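Local coordinates for uncharacterized protein (Helicobacter pylori, PDB 4O5J) that probably binds sialic acid-containing sugars through its extracellular adhesion domain, as the outer-membrane adhesin SabA, at residues S93-W98 with E157-A162; Q163-S166 with N171-C174. All coordinates share one frame; numbering follows the deposited sequence.

Helix 146-163 and the loop that follows it tie the two contacts together, whose centres lie 11 Å apart on the same side of the chain's centre. Contact 1 comes first along the chain and sets this helix against helix 82-101. Contact 2 opens at the next residue, where the helix ends and the loop running to helix 193-209 turns back on it. The two touch directly, through the side chain of Asn-172 and the last turn of helix 146-163, and Leu-95 CD1 packs near Gln-163 OE1. Within the mostly helical adhesion domain of SabA, apolar packing between helices thus passes straight into a largely polar closure of the helix end.

Contact 1: residues S93-W98 with E157-A162; sequences SVLGFW and EDLQAA
Leu-95 and Leu-159 form the apolar centre of this pairing between helix 82-101 and helix 146-163, a worked example of two helices meeting largely through branched apolar side chains. The axes of segments 93-98 and 157-162 approach to 10.6 Å, with their N-to-C directions 141° apart, an inclined antiparallel pairing. Leu-159 extends CG away from its backbone N (chi1 -178°), which carries CD2 between two partners: CG1 of Val-94 at 3.6 Å, with the side chains crossing at about a right angle, and CD2 of Leu-95 at 3.9 Å. The other branch of Leu-95 rests over the backbone of Gln-160, CD1 3.8 Å from its CA.

Polar chemistry stays at the margin. Gln-160 bends at chi2 (67°), bringing NE2 to 4.1 Å from Leu-95 CD1, a van der Waals contact; the amide nitrogen also makes a weak hydrogen bond to a bound glycerol, probably from the crystallisation liquor. Ala-200 and Met-204 of helix 193-209 and Ile-246 and Ile-250 of helix 241-268 pack on Val-94, so the contact belongs to a larger helical core.

With no hydrogen bond between the segments, the pairing rests on van der Waals contact and the burial of apolar groups, so its fit depends largely on side-chain shape.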
ATOM      1  N   SER A  93      -4.263  -6.930  -8.482  1.00 28.84           N
ATOM      2  CA  SER A  93      -4.482  -8.067  -7.625  1.00 38.83           C
ATOM      3  C   SER A  93      -6.009  -8.276  -7.368  1.00 40.53           C
ATOM      4  O   SER A  93      -6.492  -9.412  -7.240  1.00 32.40           O
ATOM      5  CB  SER A  93      -3.612  -7.982  -6.374  1.00 34.93           C
ATOM      6  OG  SER A  93      -4.107  -7.020  -5.533  1.00 53.02           O
ATOM      7  N   VAL A  94      -6.763  -7.175  -7.281  1.00 32.51           N
ATOM      8  CA  VAL A  94      -8.213  -7.286  -7.168  1.00 31.89           C
ATOM      9  C   VAL A  94      -8.793  -7.975  -8.411  1.00 33.66           C
ATOM     10  O   VAL A  94      -9.639  -8.893  -8.311  1.00 31.80           O
ATOM     11  CB  VAL A  94      -8.876  -5.888  -6.987  1.00 32.13           C
ATOM     12  CG1 VAL A  94     -10.394  -6.009  -7.139  1.00 25.53           C
ATOM     13  CG2 VAL A  94      -8.513  -5.277  -5.632  1.00 25.75           C
ATOM     14  N   LEU A  95      -8.373  -7.556  -9.600  1.00 32.60           N
ATOM     15  CA  LEU A  95      -8.894  -8.186 -10.838  1.00 31.87           C
ATOM     16  C   LEU A  95      -8.332  -9.615 -10.948  1.00 33.26           C
ATOM     17  O   LEU A  95      -8.949 -10.494 -11.510  1.00 35.34           O
ATOM     18  CB  LEU A  95      -8.496  -7.356 -12.062  1.00 27.38           C
ATOM     19  CG  LEU A  95      -9.287  -6.047 -12.178  1.00 32.29           C
ATOM     20  CD1 LEU A  95      -8.696  -5.117 -13.263  1.00 33.30           C
ATOM     21  CD2 LEU A  95     -10.763  -6.375 -12.454  1.00 31.47           C
ATOM     22  N   GLY A  96      -7.145  -9.852 -10.400  1.00 32.52           N
ATOM     23  CA  GLY A  96      -6.580 -11.195 -10.357  1.00 29.02           C
ATOM     24  C   GLY A  96      -7.416 -12.079  -9.468  1.00 32.98           C
ATOM     25  O   GLY A  96      -7.740 -13.209  -9.837  1.00 30.50           O
ATOM     26  N   PHE A  97      -7.786 -11.588  -8.299  1.00 31.70           N
ATOM     27  CA  PHE A  97      -8.643 -12.379  -7.451  1.00 31.44           C
ATOM     28  C   PHE A  97      -9.993 -12.662  -8.113  1.00 33.26           C
ATOM     29  O   PHE A  97     -10.529 -13.781  -8.083  1.00 33.68           O
ATOM     30  CB  PHE A  97      -8.843 -11.741  -6.077  1.00 30.44           C
ATOM     31  CG  PHE A  97      -9.742 -12.548  -5.210  1.00 39.09           C
ATOM     32  CD1 PHE A  97      -9.250 -13.634  -4.507  1.00 33.77           C
ATOM     33  CD2 PHE A  97     -11.108 -12.286  -5.156  1.00 33.29           C
ATOM     34  CE1 PHE A  97     -10.092 -14.419  -3.733  1.00 35.05           C
ATOM     35  CE2 PHE A  97     -11.955 -13.064  -4.392  1.00 39.54           C
ATOM     36  CZ  PHE A  97     -11.454 -14.129  -3.662  1.00 43.54           C
ATOM     37  N   TRP A  98     -10.576 -11.622  -8.700  1.00 30.06           N
ATOM     38  CA  TRP A  98     -11.862 -11.799  -9.399  1.00 28.25           C
ATOM     39  C   TRP A  98     -11.735 -12.884 -10.438  1.00 29.92           C
ATOM     40  O   TRP A  98     -12.618 -13.747 -10.633  1.00 31.27           O
ATOM     41  CB  TRP A  98     -12.281 -10.477 -10.083  1.00 29.57           C
ATOM     42  CG  TRP A  98     -13.428 -10.728 -10.964  1.00 30.74           C
ATOM     43  CD1 TRP A  98     -13.407 -10.882 -12.319  1.00 33.07           C
ATOM     44  CD2 TRP A  98     -14.817 -10.937 -10.543  1.00 35.38           C
ATOM     45  NE1 TRP A  98     -14.682 -11.140 -12.788  1.00 36.38           N
ATOM     46  CE2 TRP A  98     -15.574 -11.178 -11.744  1.00 34.84           C
ATOM     47  CE3 TRP A  98     -15.471 -10.958  -9.316  1.00 29.45           C
ATOM     48  CZ2 TRP A  98     -16.955 -11.416 -11.722  1.00 30.75           C
ATOM     49  CZ3 TRP A  98     -16.855 -11.183  -9.286  1.00 30.88           C
ATOM     50  CH2 TRP A  98     -17.579 -11.410 -10.486  1.00 31.28           C
ATOM     51  N   GLU A 157     -16.141  -5.414 -14.520  1.00 34.41           N
ATOM     52  CA  GLU A 157     -15.961  -4.801 -15.850  1.00 31.58           C
ATOM     53  C   GLU A 157     -15.605  -3.347 -15.755  1.00 37.68           C
ATOM     54  O   GLU A 157     -14.705  -2.900 -16.474  1.00 43.57           O
ATOM     55  CB  GLU A 157     -17.200  -4.993 -16.707  1.00 23.96           C
ATOM     56  CG  GLU A 157     -17.361  -6.449 -17.132  1.00 31.11           C
ATOM     57  CD  GLU A 157     -18.809  -6.742 -17.610  1.00 45.18           C
ATOM     58  OE1 GLU A 157     -19.714  -5.864 -17.416  1.00 45.30           O
ATOM     59  OE2 GLU A 157     -19.055  -7.855 -18.187  1.00 41.57           O
ATOM     60  N   ASP A 158     -16.259  -2.600 -14.856  1.00 38.04           N
ATOM     61  CA  ASP A 158     -15.934  -1.173 -14.691  1.00 36.86           C
ATOM     62  C   ASP A 158     -14.476  -1.009 -14.221  1.00 41.06           C
ATOM     63  O   ASP A 158     -13.736  -0.133 -14.689  1.00 41.77           O
ATOM     64  CB  ASP A 158     -16.887  -0.490 -13.700  1.00 39.40           C
ATOM     65  CG  ASP A 158     -18.299  -0.368 -14.248  1.00 57.27           C
ATOM     66  OD1 ASP A 158     -19.255  -0.113 -13.467  1.00 59.26           O
ATOM     67  OD2 ASP A 158     -18.470  -0.557 -15.484  1.00 62.25           O
ATOM     68  N   LEU A 159     -14.069  -1.840 -13.267  1.00 37.74           N
ATOM     69  CA  LEU A 159     -12.709  -1.757 -12.732  1.00 37.23           C
ATOM     70  C   LEU A 159     -11.712  -2.111 -13.843  1.00 36.51           C
ATOM     71  O   LEU A 159     -10.684  -1.424 -14.009  1.00 40.48           O
ATOM     72  CB  LEU A 159     -12.534  -2.695 -11.522  1.00 34.46           C
ATOM     73  CG  LEU A 159     -11.185  -2.663 -10.843  1.00 30.61           C
ATOM     74  CD1 LEU A 159     -10.821  -1.235 -10.416  1.00 29.54           C
ATOM     75  CD2 LEU A 159     -11.222  -3.632  -9.650  1.00 32.55           C
ATOM     76  N   GLN A 160     -11.979  -3.173 -14.590  1.00 32.73           N
ATOM     77  CA  GLN A 160     -11.118  -3.502 -15.726  1.00 36.09           C
ATOM     78  C   GLN A 160     -10.986  -2.318 -16.717  1.00 36.68           C
ATOM     79  O   GLN A 160      -9.874  -1.987 -17.174  1.00 40.49           O
ATOM     80  CB  GLN A 160     -11.666  -4.746 -16.433  1.00 32.91           C
ATOM     81  CG  GLN A 160     -10.972  -5.090 -17.760  1.00 47.87           C
ATOM     82  CD  GLN A 160      -9.563  -5.505 -17.537  1.00 56.64           C
ATOM     83  OE1 GLN A 160      -8.617  -4.746 -17.790  1.00 83.05           O
ATOM     84  NE2 GLN A 160      -9.406  -6.657 -17.010  1.00 60.27           N
ATOM     85  N   ALA A 161     -12.113  -1.677 -17.074  1.00 38.45           N
ATOM     86  CA  ALA A 161     -12.038  -0.525 -17.987  1.00 37.32           C
ATOM     87  C   ALA A 161     -11.234   0.643 -17.373  1.00 47.50           C
ATOM     88  O   ALA A 161     -10.523   1.362 -18.085  1.00 44.92           O
ATOM     89  CB  ALA A 161     -13.446  -0.043 -18.412  1.00 33.29           C
ATOM     90  N   ALA A 162     -11.376   0.852 -16.051  1.00 38.60           N
ATOM     91  CA  ALA A 162     -10.649   1.936 -15.385  1.00 39.64           C
ATOM     92  C   ALA A 162      -9.143   1.722 -15.529  1.00 42.31           C
ATOM     93  O   ALA A 162      -8.379   2.660 -15.708  1.00 43.59           O
ATOM     94  CB  ALA A 162     -11.033   2.016 -13.920  1.00 36.75           C
TER

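Contact 2: residues Q163-S166 with N171-C174; sequences QTNS and NNLC
Gln-163 O accepts the one direct hydrogen bond between residues 163-166 and 171-174, from Asn-172 N at 2.7 Å. The bond is nearly straight at hydrogen (166°), although the donor stands 46° out of the carbonyl plane. It illustrates how a loop returns to close the end of a helix: Thr-164 is the first residue to leave helical geometry, and a single beta bridge pairs it with Asn-171.

Packing is tight around this bond, where Gln-163, Asn-172 and Leu-173 are buried. Asn-172 CB lies 3.6 Å from Asn-165 N, and Leu-173 brings CG to 4.0 Å from Gln-163 CA. The amide of Asn-172 is held at both ends, with ND2 bonded to Ala-161 O and OD1 accepting from Asn-190 N.

The contact is looser toward Thr-164, Asn-165 and Asn-171, all partly exposed. One water spans the segments, donating both to Gln-163 O and, at 2.7 Å, to Asn-171 OD1. With CG anti to its backbone N (chi1 170°), Asn-171 turns its amide back over the following backbone of its own loop: OD1 accepts from Leu-173 N, which stands well above the carbonyl plane, in an Asx turn, while ND2 donates to Leu-173 O at 2.8 Å. Together these bonds restrain the amide's rotation. Farther out, the chain reaches exposed, poorly ordered Ser-166.

Beyond the two segments, Gln-163 OE1 bonds to Tyr-337 OH and its NE2 to Thr-92 OG1 and Gln-88 OE1, while Cys-174 continues into the disulfide with Cys-179. The contact therefore closes the C-terminal end of helix 146-163 beside helix 82-101, on which both Gln-163 and Leu-173 pack, at the start of the long loop leading to helix 193-209.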
ATOM      1  N   GLN A 163      -8.718   0.460 -15.438  1.00 39.55           N
ATOM      2  CA  GLN A 163      -7.288   0.173 -15.460  1.00 37.88           C
ATOM      3  C   GLN A 163      -6.682   0.217 -16.862  1.00 42.51           C
ATOM      4  O   GLN A 163      -5.595   0.763 -17.071  1.00 45.22           O
ATOM      5  CB  GLN A 163      -7.008  -1.222 -14.826  1.00 35.73           C
ATOM      6  CG  GLN A 163      -5.537  -1.599 -14.970  1.00 38.53           C
ATOM      7  CD  GLN A 163      -5.253  -2.940 -14.346  1.00 48.30           C
ATOM      8  OE1 GLN A 163      -5.923  -3.943 -14.637  1.00 67.00           O
ATOM      9  NE2 GLN A 163      -4.255  -2.973 -13.462  1.00 49.39           N
ATOM     10  N   THR A 164      -7.382  -0.360 -17.821  1.00 41.88           N
ATOM     11  CA  THR A 164      -6.815  -0.593 -19.137  1.00 43.21           C
ATOM     12  C   THR A 164      -7.768  -0.087 -20.214  1.00 52.16           C
ATOM     13  O   THR A 164      -8.968  -0.401 -20.201  1.00 49.32           O
ATOM     14  CB  THR A 164      -6.566  -2.102 -19.340  1.00 48.22           C
ATOM     15  OG1 THR A 164      -5.641  -2.552 -18.341  1.00 61.51           O
ATOM     16  CG2 THR A 164      -5.977  -2.412 -20.720  1.00 49.07           C
ATOM     17  N   ASN A 165      -7.245   0.732 -21.120  1.00 52.68           N
ATOM     18  CA  ASN A 165      -8.020   1.176 -22.259  1.00 57.56           C
ATOM     19  C   ASN A 165      -8.173   0.029 -23.259  1.00 65.15           C
ATOM     20  O   ASN A 165      -7.212  -0.395 -23.879  1.00 66.86           O
ATOM     21  CB  ASN A 165      -7.339   2.347 -22.901  1.00 56.21           C
ATOM     22  CG  ASN A 165      -8.102   2.895 -24.064  1.00 70.93           C
ATOM     23  OD1 ASN A 165      -8.205   2.263 -25.125  1.00 78.18           O
ATOM     24  ND2 ASN A 165      -8.659   4.094 -23.881  1.00 78.62           N
ATOM     25  N   SER A 166      -9.388  -0.487 -23.400  1.00 73.86           N
ATOM     26  CA  SER A 166      -9.639  -1.609 -24.284  1.00 85.33           C
ATOM     27  C   SER A 166      -9.203  -1.278 -25.699  1.00 98.89           C
ATOM     28  O   SER A 166      -8.617  -2.130 -26.364  1.00101.15           O
ATOM     29  CB  SER A 166     -11.118  -1.941 -24.326  1.00 92.61           C
ATOM     30  OG  SER A 166     -11.803  -0.885 -24.971  1.00 97.18           O
ATOM     31  N   ASN A 171      -2.499   1.718 -20.501  1.00 52.55           N
ATOM     32  CA  ASN A 171      -2.888   2.177 -19.201  1.00 52.45           C
ATOM     33  C   ASN A 171      -3.993   3.227 -19.260  1.00 53.55           C
ATOM     34  O   ASN A 171      -3.874   4.172 -19.988  1.00 52.62           O
ATOM     35  CB  ASN A 171      -1.679   2.768 -18.472  1.00 47.29           C
ATOM     36  CG  ASN A 171      -2.087   3.478 -17.198  1.00 53.64           C
ATOM     37  OD1 ASN A 171      -2.623   2.880 -16.247  1.00 56.07           O
ATOM     38  ND2 ASN A 171      -1.859   4.748 -17.173  1.00 51.59           N
ATOM     39  N   ASN A 172      -5.055   3.048 -18.478  1.00 51.31           N
ATOM     40  CA  ASN A 172      -6.141   4.021 -18.435  1.00 49.00           C
ATOM     41  C   ASN A 172      -6.188   4.808 -17.126  1.00 56.40           C
ATOM     42  O   ASN A 172      -7.068   5.666 -16.961  1.00 52.24           O
ATOM     43  CB  ASN A 172      -7.505   3.372 -18.717  1.00 52.25           C
ATOM     44  CG  ASN A 172      -8.561   4.399 -19.089  1.00 54.90           C
ATOM     45  OD1 ASN A 172      -8.259   5.361 -19.770  1.00 57.54           O
ATOM     46  ND2 ASN A 172      -9.791   4.210 -18.633  1.00 46.71           N
ATOM     47  N   LEU A 173      -5.248   4.534 -16.208  1.00 47.99           N
ATOM     48  CA  LEU A 173      -5.180   5.270 -14.938  1.00 46.14           C
ATOM     49  C   LEU A 173      -4.338   6.543 -15.007  1.00 48.60           C
ATOM     50  O   LEU A 173      -3.215   6.488 -15.467  1.00 49.86           O
ATOM     51  CB  LEU A 173      -4.657   4.393 -13.818  1.00 41.62           C
ATOM     52  CG  LEU A 173      -5.534   3.207 -13.454  1.00 45.17           C
ATOM     53  CD1 LEU A 173      -4.759   2.345 -12.498  1.00 49.71           C
ATOM     54  CD2 LEU A 173      -6.824   3.662 -12.816  1.00 43.18           C
ATOM     55  N   CYS A 174      -4.861   7.671 -14.510  1.00 45.73           N
ATOM     56  CA  CYS A 174      -4.140   8.974 -14.506  1.00 49.63           C
ATOM     57  C   CYS A 174      -3.235   9.079 -13.312  1.00 52.97           C
ATOM     58  O   CYS A 174      -3.516   8.445 -12.292  1.00 49.60           O
ATOM     59  CB  CYS A 174      -5.150  10.152 -14.422  1.00 54.30           C
ATOM     60  SG  CYS A 174      -6.333   9.946 -15.724  1.00 75.29           S
TER
HETATM   61  O   HOH W   1      -2.637   0.201 -16.509  1.00 75.61           O